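Local coordinates for DUF2442 domain-containing protein (Rhodospirillum rubrum ATCC 11170, PDB 3K8R) that is of unknown function but belongs to the DUF2442 family and forms a small two-chain assembly built around short antiparallel sheets, at residues 53-61 and 98-107. Numbering follows the deposited sequence.
Sequences PRLAQGLEG and FGTKAWMAKR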
ATOM      1  N   PRO A  53      -6.778   9.085  -4.760  1.00 33.31           N
ATOM      2  CA  PRO A  53      -8.224   8.881  -4.705  1.00 33.65           C
ATOM      3  C   PRO A  53      -9.018   9.227  -5.974  1.00 34.31           C
ATOM      4  O   PRO A  53     -10.095   8.656  -6.174  1.00 35.45           O
ATOM      5  CB  PRO A  53      -8.655   9.776  -3.544  1.00 33.45           C
ATOM      6  CG  PRO A  53      -7.678  10.886  -3.573  1.00 34.65           C
ATOM      7  CD  PRO A  53      -6.373  10.290  -4.013  1.00 34.05           C
ATOM      8  N   ARG A  54      -8.519  10.127  -6.824  1.00 34.28           N
ATOM      9  CA  ARG A  54      -9.252  10.470  -8.061  1.00 33.64           C
ATOM     10  C   ARG A  54      -9.248   9.355  -9.100  1.00 32.27           C
ATOM     11  O   ARG A  54      -9.896   9.491 -10.128  1.00 33.44           O
ATOM     12  CB  ARG A  54      -8.779  11.795  -8.665  1.00 34.05           C
ATOM     13  CG  ARG A  54      -9.118  12.969  -7.772  1.00 36.25           C
ATOM     14  CD  ARG A  54      -8.806  14.310  -8.386  1.00 39.17           C
ATOM     15  NE  ARG A  54      -9.234  15.386  -7.489  1.00 39.06           N
ATOM     16  CZ  ARG A  54      -8.472  15.986  -6.580  1.00 39.31           C
ATOM     17  NH1 ARG A  54      -7.202  15.649  -6.429  1.00 40.68           N
ATOM     18  NH2 ARG A  54      -8.985  16.941  -5.815  1.00 41.43           N
ATOM     19  N   LEU A  55      -8.517   8.271  -8.839  1.00 30.94           N
ATOM     20  CA  LEU A  55      -8.554   7.081  -9.687  1.00 30.83           C
ATOM     21  C   LEU A  55      -9.664   6.129  -9.215  1.00 30.51           C
ATOM     22  O   LEU A  55      -9.961   5.146  -9.894  1.00 29.48           O
ATOM     23  CB  LEU A  55      -7.218   6.328  -9.664  1.00 31.15           C
ATOM     24  CG  LEU A  55      -5.973   6.987 -10.276  1.00 31.22           C
ATOM     25  CD1 LEU A  55      -4.798   6.011 -10.222  1.00 28.60           C
ATOM     26  CD2 LEU A  55      -6.223   7.441 -11.709  1.00 25.18           C
ATOM     27  N   ALA A  56     -10.268   6.433  -8.059  1.00 30.39           N
ATOM     28  CA  ALA A  56     -11.301   5.590  -7.447  1.00 29.54           C
ATOM     29  C   ALA A  56     -12.685   5.996  -7.882  1.00 30.04           C
ATOM     30  O   ALA A  56     -12.988   7.181  -8.031  1.00 30.17           O
ATOM     31  CB  ALA A  56     -11.218   5.649  -5.929  1.00 29.05           C
ATOM     32  N   GLN A  57     -13.537   4.990  -8.052  1.00 30.58           N
ATOM     33  CA  GLN A  57     -14.905   5.204  -8.483  1.00 30.26           C
ATOM     34  C   GLN A  57     -15.713   5.976  -7.453  1.00 30.54           C
ATOM     35  O   GLN A  57     -15.889   5.539  -6.298  1.00 30.36           O
ATOM     36  CB  GLN A  57     -15.595   3.872  -8.758  1.00 30.92           C
ATOM     37  CG  GLN A  57     -17.031   4.050  -9.213  1.00 31.27           C
ATOM     38  CD  GLN A  57     -17.695   2.759  -9.555  1.00 30.10           C
ATOM     39  OE1 GLN A  57     -17.322   1.695  -9.061  1.00 29.21           O
ATOM     40  NE2 GLN A  57     -18.702   2.840 -10.403  1.00 31.70           N
ATOM     41  N   GLY A  58     -16.222   7.117  -7.898  1.00 30.57           N
ATOM     42  CA  GLY A  58     -17.043   7.980  -7.062  1.00 30.54           C
ATOM     43  C   GLY A  58     -16.319   9.207  -6.561  1.00 30.86           C
ATOM     44  O   GLY A  58     -16.956  10.063  -5.960  1.00 31.95           O
ATOM     45  N   LEU A  59     -15.002   9.292  -6.799  1.00 30.12           N
ATOM     46  CA  LEU A  59     -14.187  10.431  -6.350  1.00 29.34           C
ATOM     47  C   LEU A  59     -13.454  11.159  -7.500  1.00 29.91           C
ATOM     48  O   LEU A  59     -12.684  12.088  -7.262  1.00 28.95           O
ATOM     49  CB  LEU A  59     -13.176   9.972  -5.279  1.00 28.40           C
ATOM     50  CG  LEU A  59     -13.702   9.370  -3.960  1.00 28.11           C
ATOM     51  CD1 LEU A  59     -12.550   8.956  -3.052  1.00 25.00           C
ATOM     52  CD2 LEU A  59     -14.641  10.322  -3.211  1.00 27.02           C
ATOM     53  N   GLU A  60     -13.725  10.786  -8.749  1.00 30.56           N
ATOM     54  CA  GLU A  60     -13.026  11.398  -9.891  1.00 30.52           C
ATOM     55  C   GLU A  60     -13.069  12.916  -9.918  1.00 29.72           C
ATOM     56  O   GLU A  60     -12.115  13.538 -10.365  1.00 29.48           O
ATOM     57  CB  GLU A  60     -13.581  10.922 -11.238  1.00 31.41           C
ATOM     58  CG  GLU A  60     -13.511   9.430 -11.527  1.00 34.07           C
ATOM     59  CD  GLU A  60     -14.717   8.659 -11.014  1.00 39.79           C
ATOM     60  OE1 GLU A  60     -15.343   9.074 -10.008  1.00 43.24           O
ATOM     61  OE2 GLU A  60     -15.042   7.628 -11.635  1.00 42.50           O
ATOM     62  N   GLY A  61     -14.175  13.504  -9.464  1.00 29.19           N
ATOM     63  CA  GLY A  61     -14.349  14.952  -9.508  1.00 28.61           C
ATOM     64  C   GLY A  61     -14.360  15.670  -8.176  1.00 28.87           C
ATOM     65  O   GLY A  61     -14.622  16.863  -8.131  1.00 29.35           O
ATOM     66  N   PHE A  98     -10.063  -0.466  -8.357  1.00 32.36           N
ATOM     67  CA  PHE A  98     -10.590   0.872  -8.080  1.00 32.87           C
ATOM     68  C   PHE A  98     -12.087   1.052  -8.351  1.00 32.79           C
ATOM     69  O   PHE A  98     -12.637   2.128  -8.123  1.00 32.34           O
ATOM     70  CB  PHE A  98      -9.824   1.917  -8.891  1.00 33.62           C
ATOM     71  CG  PHE A  98      -8.398   2.105  -8.460  1.00 36.26           C
ATOM     72  CD1 PHE A  98      -8.103   2.747  -7.256  1.00 36.70           C
ATOM     73  CD2 PHE A  98      -7.349   1.695  -9.282  1.00 37.62           C
ATOM     74  CE1 PHE A  98      -6.796   2.940  -6.862  1.00 36.67           C
ATOM     75  CE2 PHE A  98      -6.025   1.891  -8.900  1.00 39.21           C
ATOM     76  CZ  PHE A  98      -5.748   2.514  -7.689  1.00 38.68           C
ATOM     77  N   GLY A  99     -12.752   0.028  -8.858  1.00 33.77           N
ATOM     78  CA  GLY A  99     -14.175   0.157  -9.116  1.00 33.89           C
ATOM     79  C   GLY A  99     -14.752  -1.068  -9.769  1.00 33.95           C
ATOM     80  O   GLY A  99     -14.042  -2.051  -9.968  1.00 34.71           O
ATOM     81  N   THR A 100     -16.042  -0.995 -10.094  1.00 33.64           N
ATOM     82  CA  THR A 100     -16.745  -2.079 -10.758  1.00 32.77           C
ATOM     83  C   THR A 100     -16.170  -2.225 -12.158  1.00 33.08           C
ATOM     84  O   THR A 100     -15.701  -1.254 -12.741  1.00 33.50           O
ATOM     85  CB  THR A 100     -18.270  -1.811 -10.833  1.00 32.75           C
ATOM     86  OG1 THR A 100     -18.527  -0.626 -11.594  1.00 30.70           O
ATOM     87  CG2 THR A 100     -18.860  -1.641  -9.443  1.00 31.35           C
ATOM     88  N   LYS A 101     -16.166  -3.440 -12.686  1.00 33.69           N
ATOM     89  CA  LYS A 101     -15.666  -3.654 -14.032  1.00 33.76           C
ATOM     90  C   LYS A 101     -16.523  -2.891 -15.035  1.00 34.60           C
ATOM     91  O   LYS A 101     -16.019  -2.434 -16.059  1.00 34.80           O
ATOM     92  CB  LYS A 101     -15.594  -5.138 -14.364  1.00 33.52           C
ATOM     93  CG  LYS A 101     -14.526  -5.839 -13.566  1.00 33.27           C
ATOM     94  CD  LYS A 101     -14.131  -7.162 -14.159  1.00 32.72           C
ATOM     95  CE  LYS A 101     -12.904  -7.720 -13.458  1.00 32.41           C
ATOM     96  NZ  LYS A 101     -12.446  -9.009 -14.060  1.00 33.18           N
ATOM     97  N   ALA A 102     -17.807  -2.740 -14.724  1.00 35.02           N
ATOM     98  CA  ALA A 102     -18.717  -1.975 -15.562  1.00 35.91           C
ATOM     99  C   ALA A 102     -18.232  -0.535 -15.684  1.00 36.77           C
ATOM    100  O   ALA A 102     -18.270   0.051 -16.764  1.00 37.62           O
ATOM    101  CB  ALA A 102     -20.115  -2.004 -14.981  1.00 35.05           C
ATOM    102  N   TRP A 103     -17.775   0.019 -14.566  1.00 37.03           N
ATOM    103  CA  TRP A 103     -17.274   1.393 -14.499  1.00 37.74           C
ATOM    104  C   TRP A 103     -15.946   1.544 -15.239  1.00 38.50           C
ATOM    105  O   TRP A 103     -15.781   2.461 -16.047  1.00 38.44           O
ATOM    106  CB  TRP A 103     -17.157   1.803 -13.030  1.00 37.54           C
ATOM    107  CG  TRP A 103     -16.338   3.016 -12.723  1.00 40.23           C
ATOM    108  CD1 TRP A 103     -16.769   4.314 -12.653  1.00 40.15           C
ATOM    109  CD2 TRP A 103     -14.943   3.035 -12.373  1.00 41.25           C
ATOM    110  NE1 TRP A 103     -15.720   5.137 -12.309  1.00 40.58           N
ATOM    111  CE2 TRP A 103     -14.589   4.377 -12.130  1.00 40.39           C
ATOM    112  CE3 TRP A 103     -13.953   2.042 -12.256  1.00 41.14           C
ATOM    113  CZ2 TRP A 103     -13.284   4.755 -11.776  1.00 38.62           C
ATOM    114  CZ3 TRP A 103     -12.657   2.413 -11.911  1.00 36.16           C
ATOM    115  CH2 TRP A 103     -12.337   3.758 -11.674  1.00 39.39           C
HETATM  116  N   MSE A 104     -15.009   0.637 -14.979  1.00 39.09           N
HETATM  117  CA  MSE A 104     -13.727   0.663 -15.666  1.00 39.98           C
HETATM  118  C   MSE A 104     -13.931   0.606 -17.169  1.00 39.86           C
HETATM  119  O   MSE A 104     -13.290   1.342 -17.912  1.00 40.70           O
HETATM  120  CB  MSE A 104     -12.848  -0.487 -15.201  1.00 40.86           C
HETATM  121  CG  MSE A 104     -12.282  -0.264 -13.812  1.00 44.12           C
HETATM  122 SE   MSE A 104     -11.407  -1.837 -13.099  0.75 55.48          SE
HETATM  123  CE  MSE A 104     -10.283  -0.980 -11.689  1.00 45.99           C
ATOM    124  N   ALA A 105     -14.841  -0.254 -17.607  1.00 39.92           N
ATOM    125  CA  ALA A 105     -15.172  -0.374 -19.024  1.00 39.81           C
ATOM    126  C   ALA A 105     -15.759   0.925 -19.603  1.00 40.32           C
ATOM    127  O   ALA A 105     -15.548   1.216 -20.782  1.00 39.76           O
ATOM    128  CB  ALA A 105     -16.125  -1.532 -19.247  1.00 38.89           C
ATOM    129  N   LYS A 106     -16.484   1.703 -18.790  1.00 41.20           N
ATOM    130  CA  LYS A 106     -17.065   2.978 -19.243  1.00 41.82           C
ATOM    131  C   LYS A 106     -16.003   4.078 -19.183  1.00 43.83           C
ATOM    132  O   LYS A 106     -16.201   5.111 -18.548  1.00 44.08           O
ATOM    133  CB  LYS A 106     -18.295   3.360 -18.409  1.00 39.94           C
ATOM    134  N   ARG A 107     -14.873   3.829 -19.849  1.00 46.11           N
ATOM    135  CA  ARG A 107     -13.736   4.756 -19.929  1.00 47.39           C
ATOM    136  C   ARG A 107     -13.016   4.626 -21.285  1.00 49.06           C
ATOM    137  O   ARG A 107     -11.785   4.522 -21.334  1.00 50.11           O
ATOM    138  CB  ARG A 107     -12.761   4.490 -18.788  1.00 46.77           C
ATOM    139  CG  ARG A 107     -13.319   4.882 -17.454  1.00 49.26           C
ATOM    140  CD  ARG A 107     -12.387   4.571 -16.308  1.00 53.17           C
ATOM    141  NE  ARG A 107     -12.749   5.392 -15.150  1.00 58.77           N
ATOM    142  CZ  ARG A 107     -12.078   6.466 -14.715  1.00 66.24           C
ATOM    143  NH1 ARG A 107     -10.944   6.865 -15.288  1.00 68.61           N
ATOM    144  NH2 ARG A 107     -12.528   7.137 -13.662  1.00 68.44           N
TER
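The indole of W103 lies between two side chains: Q57 spreads over one face and NE of R107 stands over the opposite one, nearer the rim, while E60 meets the pyrrole edge. This is a worked example of an aromatic residue on helix 101-105, the last one modelled, docking against a type II beta turn, here A56 to L59 in the loop between strand 48-51 and helix 64-67. Q57 reaches the face because its CG is anti to the backbone N (chi1 -180°) and the chain runs on extended; its CG makes a CH-pi contact, 3.5 Å from the centroid of the five-membered ring of W103. The amide beyond is tilted 30° to the indole, and its OE1 accepts from T100 N at 3.2 Å, from above the carbonyl plane. T100 is also the N-cap, its OG1 accepting from W103 N; through T100 N the amide of Q57 therefore holds the residue that caps the helix. From within the turn, Q57 N donates to F98 O at 3.0 Å in a nearly straight bond, and L55 CB lies over one face of the F98 ring, a region against which N45 and C47 of the second subunit also pack, on L55 and F98 respectively. At the indole edge, NE1 of W103 donates in the ring plane to OE2 of E60 at 2.7 Å. A leucine in place of W103 would probably leave E60 OE2 without this donor and Q57 without the flat surface it lies on. The other carboxylate oxygen, OE1, accepts from G58 N, which ties E60, the residue after the turn, back to G58 within it. R107 completes the arrangement with a salt bridge, its guanidinium nearly coplanar with the carboxylate; R107 NH2 lies 3.3 Å from E60 OE2 and meets it at its anti lone pair.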